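PDB 5KTC: FdhC from Acinetobacter nosocomialis, which probably transfers a 3-hydroxybutanoyl group from coenzyme A to the amino group of a dTDP-linked 3-amino-3,6-dideoxy-D-galactose. Local coordinates for residues V2-R14 with E110-L123. Numbering follows the deposited sequence.
Sequences VNFNLKANTTYLR and ESALLVYEAGFSTL. With MG (magnesium ion), chain E.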
loop_
_atom_site.group_PDB
_atom_site.type_symbol
_atom_site.label_atom_id
_atom_site.label_comp_id
_atom_site.label_asym_id
_atom_site.label_seq_id
_atom_site.Cartn_x
_atom_site.Cartn_y
_atom_site.Cartn_z
ATOM N N VAL A 2 2.214 1.519 -18.192
ATOM C CA VAL A 2 1.562 2.411 -17.177
ATOM C C VAL A 2 2.618 3.278 -16.492
ATOM O O VAL A 2 3.766 2.881 -16.326
ATOM C CB VAL A 2 0.761 1.617 -16.099
ATOM C CG1 VAL A 2 0.008 2.570 -15.163
ATOM C CG2 VAL A 2 -0.211 0.629 -16.755
ATOM N N ASN A 3 2.237 4.483 -16.135
ATOM C CA ASN A 3 3.085 5.318 -15.299
ATOM C C ASN A 3 2.165 6.010 -14.268
ATOM O O ASN A 3 0.993 6.393 -14.548
ATOM C CB ASN A 3 3.967 6.266 -16.125
ATOM C CG ASN A 3 3.437 7.692 -16.153
ATOM O OD1 ASN A 3 2.529 8.011 -16.918
ATOM N ND2 ASN A 3 3.994 8.550 -15.315
ATOM N N PHE A 4 2.670 6.020 -13.043
ATOM C CA PHE A 4 1.932 6.447 -11.897
ATOM C C PHE A 4 2.356 7.845 -11.476
ATOM O O PHE A 4 3.541 8.219 -11.566
ATOM C CB PHE A 4 2.132 5.473 -10.734
ATOM C CG PHE A 4 1.691 4.080 -11.056
ATOM C CD1 PHE A 4 0.363 3.689 -10.878
ATOM C CD2 PHE A 4 2.584 3.161 -11.592
ATOM C CE1 PHE A 4 -0.056 2.392 -11.189
ATOM C CE2 PHE A 4 2.157 1.866 -11.924
ATOM C CZ PHE A 4 0.845 1.487 -11.718
ATOM N N ASN A 5 1.417 8.578 -10.943
ATOM C CA ASN A 5 1.695 9.895 -10.414
ATOM C C ASN A 5 1.006 9.973 -9.066
ATOM O O ASN A 5 0.077 10.632 -8.890
ATOM C CB ASN A 5 1.276 10.958 -11.424
ATOM C CG ASN A 5 2.088 10.853 -12.706
ATOM O OD1 ASN A 5 3.267 11.154 -12.737
ATOM N ND2 ASN A 5 1.464 10.351 -13.744
ATOM N N LEU A 6 1.558 9.251 -8.114
ATOM C CA LEU A 6 0.965 9.079 -6.821
ATOM C C LEU A 6 1.651 9.925 -5.790
ATOM O O LEU A 6 2.795 9.671 -5.329
ATOM C CB LEU A 6 0.997 7.597 -6.446
ATOM C CG LEU A 6 0.337 6.620 -7.406
ATOM C CD1 LEU A 6 0.745 5.163 -7.024
ATOM C CD2 LEU A 6 -1.169 6.802 -7.343
ATOM N N LYS A 7 0.908 10.948 -5.340
ATOM C CA LYS A 7 1.389 11.796 -4.274
ATOM C C LYS A 7 0.243 12.272 -3.432
ATOM O O LYS A 7 -0.806 12.537 -3.945
ATOM C CB LYS A 7 2.175 13.002 -4.830
ATOM C CG LYS A 7 1.400 13.903 -5.816
ATOM C CD LYS A 7 2.238 15.095 -6.416
ATOM C CE LYS A 7 2.652 16.160 -5.350
ATOM N NZ LYS A 7 4.067 16.709 -5.379
ATOM N N ALA A 8 0.472 12.362 -2.142
ATOM C CA ALA A 8 -0.520 12.904 -1.222
ATOM C C ALA A 8 0.098 14.058 -0.525
ATOM O O ALA A 8 1.103 14.634 -1.007
ATOM C CB ALA A 8 -1.049 11.835 -0.278
ATOM N N ASN A 9 -0.478 14.418 0.590
ATOM C CA ASN A 9 0.011 15.573 1.326
ATOM C C ASN A 9 1.414 15.531 1.890
ATOM O O ASN A 9 2.132 16.516 1.841
ATOM C CB ASN A 9 -0.930 15.865 2.476
ATOM C CG ASN A 9 -1.766 17.076 2.230
ATOM O OD1 ASN A 9 -1.838 17.620 1.110
ATOM N ND2 ASN A 9 -2.377 17.543 3.282
ATOM N N THR A 10 1.749 14.441 2.535
ATOM C CA THR A 10 3.007 14.325 3.204
ATOM C C THR A 10 3.856 13.225 2.660
ATOM O O THR A 10 4.955 13.096 3.122
ATOM C CB THR A 10 2.887 14.190 4.707
ATOM O OG1 THR A 10 2.408 12.881 5.105
ATOM C CG2 THR A 10 1.985 15.361 5.310
ATOM N N THR A 11 3.343 12.474 1.696
ATOM C CA THR A 11 4.066 11.318 1.129
ATOM C C THR A 11 3.895 11.236 -0.363
ATOM O O THR A 11 3.037 11.896 -0.928
ATOM C CB THR A 11 3.561 9.982 1.731
ATOM O OG1 THR A 11 2.152 9.934 1.537
ATOM C CG2 THR A 11 3.883 9.841 3.231
ATOM N N TYR A 12 4.734 10.401 -1.014
ATOM C CA TYR A 12 4.598 10.082 -2.395
ATOM C C TYR A 12 5.156 8.696 -2.621
ATOM O O TYR A 12 5.868 8.166 -1.762
ATOM C CB TYR A 12 5.304 11.079 -3.302
ATOM C CG TYR A 12 6.787 11.232 -3.155
ATOM C CD1 TYR A 12 7.336 12.143 -2.255
ATOM C CD2 TYR A 12 7.656 10.479 -3.903
ATOM C CE1 TYR A 12 8.696 12.333 -2.149
ATOM C CE2 TYR A 12 9.035 10.652 -3.785
ATOM C CZ TYR A 12 9.575 11.554 -2.891
ATOM O OH TYR A 12 10.963 11.682 -2.691
ATOM N N LEU A 13 4.758 8.103 -3.715
ATOM C CA LEU A 13 5.155 6.730 -4.065
ATOM C C LEU A 13 5.861 6.751 -5.379
ATOM O O LEU A 13 5.469 7.459 -6.270
ATOM C CB LEU A 13 3.945 5.795 -4.240
ATOM C CG LEU A 13 2.903 5.559 -3.132
ATOM C CD1 LEU A 13 2.154 4.244 -3.218
ATOM C CD2 LEU A 13 3.323 5.818 -1.732
ATOM N N ARG A 14 6.828 5.856 -5.544
ATOM C CA ARG A 14 7.431 5.600 -6.863
ATOM C C ARG A 14 7.807 4.161 -7.018
ATOM O O ARG A 14 8.065 3.479 -5.992
ATOM C CB ARG A 14 8.606 6.532 -7.125
ATOM C CG ARG A 14 9.824 6.263 -6.250
ATOM C CD ARG A 14 11.118 6.139 -7.073
ATOM N NE ARG A 14 12.252 5.930 -6.199
ATOM C CZ ARG A 14 12.707 4.765 -5.752
ATOM N NH1 ARG A 14 12.164 3.619 -6.159
ATOM N NH2 ARG A 14 13.744 4.751 -4.901
ATOM N N GLU A 110 -2.458 8.060 4.003
ATOM C CA GLU A 110 -2.193 8.562 2.657
ATOM C C GLU A 110 -1.834 7.422 1.656
ATOM O O GLU A 110 -2.288 7.374 0.509
ATOM C CB GLU A 110 -0.999 9.544 2.705
ATOM C CG GLU A 110 -1.303 10.837 3.483
ATOM C CD GLU A 110 -0.184 11.855 3.478
ATOM O OE1 GLU A 110 0.780 11.771 2.705
ATOM O OE2 GLU A 110 -0.334 12.813 4.225
ATOM N N SER A 111 -0.969 6.547 2.143
ATOM C CA SER A 111 -0.464 5.416 1.295
ATOM C C SER A 111 -1.591 4.450 0.960
ATOM O O SER A 111 -1.730 4.046 -0.212
ATOM C CB SER A 111 0.735 4.733 1.945
ATOM O OG SER A 111 0.472 4.170 3.192
ATOM N N ALA A 112 -2.475 4.155 1.925
ATOM C CA ALA A 112 -3.620 3.314 1.618
ATOM C C ALA A 112 -4.518 3.955 0.496
ATOM O O ALA A 112 -4.918 3.300 -0.503
ATOM C CB ALA A 112 -4.448 2.989 2.900
ATOM N N LEU A 113 -4.754 5.266 0.630
ATOM C CA LEU A 113 -5.570 5.949 -0.314
ATOM C C LEU A 113 -4.939 5.950 -1.690
ATOM O O LEU A 113 -5.634 5.838 -2.684
ATOM C CB LEU A 113 -5.880 7.402 0.145
ATOM C CG LEU A 113 -6.697 7.455 1.421
ATOM C CD1 LEU A 113 -6.638 8.885 2.014
ATOM C CD2 LEU A 113 -8.139 6.970 1.135
ATOM N N LEU A 114 -3.624 6.060 -1.760
ATOM C CA LEU A 114 -2.970 6.138 -3.013
ATOM C C LEU A 114 -2.993 4.769 -3.628
ATOM O O LEU A 114 -3.098 4.644 -4.850
ATOM C CB LEU A 114 -1.556 6.652 -2.847
ATOM C CG LEU A 114 -1.401 8.157 -2.522
ATOM C CD1 LEU A 114 0.068 8.471 -2.235
ATOM C CD2 LEU A 114 -1.970 9.041 -3.626
ATOM N N VAL A 115 -2.883 3.739 -2.810
ATOM C CA VAL A 115 -3.084 2.349 -3.366
ATOM C C VAL A 115 -4.397 2.217 -4.089
ATOM O O VAL A 115 -4.450 1.658 -5.199
ATOM C CB VAL A 115 -2.959 1.248 -2.312
ATOM C CG1 VAL A 115 -3.577 -0.087 -2.796
ATOM C CG2 VAL A 115 -1.516 1.141 -1.837
ATOM N N TYR A 116 -5.472 2.656 -3.427
ATOM C CA TYR A 116 -6.777 2.550 -4.041
ATOM C C TYR A 116 -6.924 3.457 -5.276
ATOM O O TYR A 116 -7.611 3.070 -6.211
ATOM C CB TYR A 116 -7.881 2.831 -2.988
ATOM C CG TYR A 116 -7.900 1.806 -1.884
ATOM C CD1 TYR A 116 -7.895 0.422 -2.178
ATOM C CD2 TYR A 116 -7.988 2.156 -0.551
ATOM C CE1 TYR A 116 -7.978 -0.529 -1.199
ATOM C CE2 TYR A 116 -8.007 1.199 0.440
ATOM C CZ TYR A 116 -8.023 -0.143 0.111
ATOM O OH TYR A 116 -8.037 -1.135 1.057
ATOM N N GLU A 117 -6.315 4.634 -5.277
ATOM C CA GLU A 117 -6.248 5.522 -6.474
ATOM C C GLU A 117 -5.600 4.695 -7.631
ATOM O O GLU A 117 -6.104 4.622 -8.757
ATOM C CB GLU A 117 -5.454 6.834 -6.114
ATOM C CG GLU A 117 -5.800 8.156 -6.829
ATOM C CD GLU A 117 -4.914 9.379 -6.435
ATOM O OE1 GLU A 117 -4.115 9.767 -7.315
ATOM O OE2 GLU A 117 -4.990 9.977 -5.302
ATOM N N ALA A 118 -4.477 4.054 -7.323
ATOM C CA ALA A 118 -3.746 3.308 -8.356
ATOM C C ALA A 118 -4.570 2.173 -8.903
ATOM O O ALA A 118 -4.697 1.972 -10.147
ATOM C CB ALA A 118 -2.442 2.811 -7.813
ATOM N N GLY A 119 -5.159 1.406 -7.994
ATOM C CA GLY A 119 -5.864 0.210 -8.383
ATOM C C GLY A 119 -7.165 0.489 -9.063
ATOM O O GLY A 119 -7.428 -0.059 -10.084
ATOM N N PHE A 120 -7.977 1.374 -8.502
ATOM C CA PHE A 120 -9.326 1.588 -9.018
ATOM C C PHE A 120 -9.350 2.587 -10.159
ATOM O O PHE A 120 -10.053 2.361 -11.154
ATOM C CB PHE A 120 -10.277 2.042 -7.912
ATOM C CG PHE A 120 -10.513 1.031 -6.866
ATOM C CD1 PHE A 120 -10.989 -0.227 -7.177
ATOM C CD2 PHE A 120 -10.313 1.342 -5.543
ATOM C CE1 PHE A 120 -11.246 -1.131 -6.177
ATOM C CE2 PHE A 120 -10.566 0.422 -4.544
ATOM C CZ PHE A 120 -11.024 -0.797 -4.834
ATOM N N SER A 121 -8.608 3.695 -10.052
ATOM C CA SER A 121 -8.658 4.635 -11.157
ATOM C C SER A 121 -7.465 4.462 -12.174
ATOM O O SER A 121 -7.729 4.282 -13.351
ATOM C CB SER A 121 -8.933 6.022 -10.647
ATOM O OG SER A 121 -7.715 6.628 -10.424
ATOM N N THR A 122 -6.208 4.437 -11.750
ATOM C CA THR A 122 -5.093 4.274 -12.718
ATOM C C THR A 122 -5.182 2.903 -13.421
ATOM O O THR A 122 -4.949 2.803 -14.610
ATOM C CB THR A 122 -3.693 4.497 -12.116
ATOM O OG1 THR A 122 -3.608 5.752 -11.434
ATOM C CG2 THR A 122 -2.585 4.464 -13.175
ATOM N N LEU A 123 -5.595 1.837 -12.735
ATOM C CA LEU A 123 -5.617 0.536 -13.360
ATOM C C LEU A 123 -6.967 -0.038 -13.657
ATOM O O LEU A 123 -7.033 -1.138 -14.162
ATOM C CB LEU A 123 -4.799 -0.437 -12.464
ATOM C CG LEU A 123 -3.336 -0.116 -12.305
ATOM C CD1 LEU A 123 -2.725 -1.007 -11.245
ATOM C CD2 LEU A 123 -2.575 -0.235 -13.587
HETATM MG MG MG E . 5.310 9.820 -11.471
HETATM O O HOH W 1 5.775 8.611 -13.406
HETATM O O HOH W 2 -1.394 7.380 -10.805
HETATM O O HOH W 3 -1.750 11.189 -6.725
HETATM O O HOH W 4 -2.291 14.494 4.940
#
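Glu110 reaches from helix 107-122 into the turn that leads to edge strand 11-15 of this GNAT fold, and its carboxylate holds that turn. Followed outward, Glu110 CB has Thr11 OG1 at 3.4 Å and Ala8 CB at 3.8 Å. The Ala8 methyl runs alongside the chain from there to the carboxylate, with Glu110 OE1 3.5 Å from Ala8 CB, and the extended shape (chi2 -176°) brings the carboxylate to the two threonines. There Glu110 OE1 accepts two bonds: Thr10 N arrives on the syn side at 2.8 Å, Thr11 OG1 on the anti side at 2.6 Å. OE2 takes the hydroxyl of Thr10 from above the carboxylate plane and a proton from a water. Thr10 OG1 is also bonded to Thr104, so the turn is tied to the loop before the helix as well. With so many donors around it, the carboxylate is probably stabilised as the anion.

One turn further along the helix, Leu114 lies against one side of the hydrogen-bonded pair formed by residues 6-8 and 11-13: its CD1 meets Ala8 CB and Leu13 CG, while CD2 lies against the backbone of Lys7. Leu6 continues the row, setting CD1 against Ala118 CB. Beyond it the N-terminal chain runs on along the helix, and the Phe4 ring meets Ala118 and Thr122 obliquely, Val2 CG1 lying 3.7 Å above one face. Phe4 O and Asn5 OD1 both bind the magnesium ion, on the side of this chain turned from the helix. At the helix's last turn, Thr122 CG2 touches both Phe4 CD1 and Val2 CG1, while its OG1 shares a water with Asn5 N.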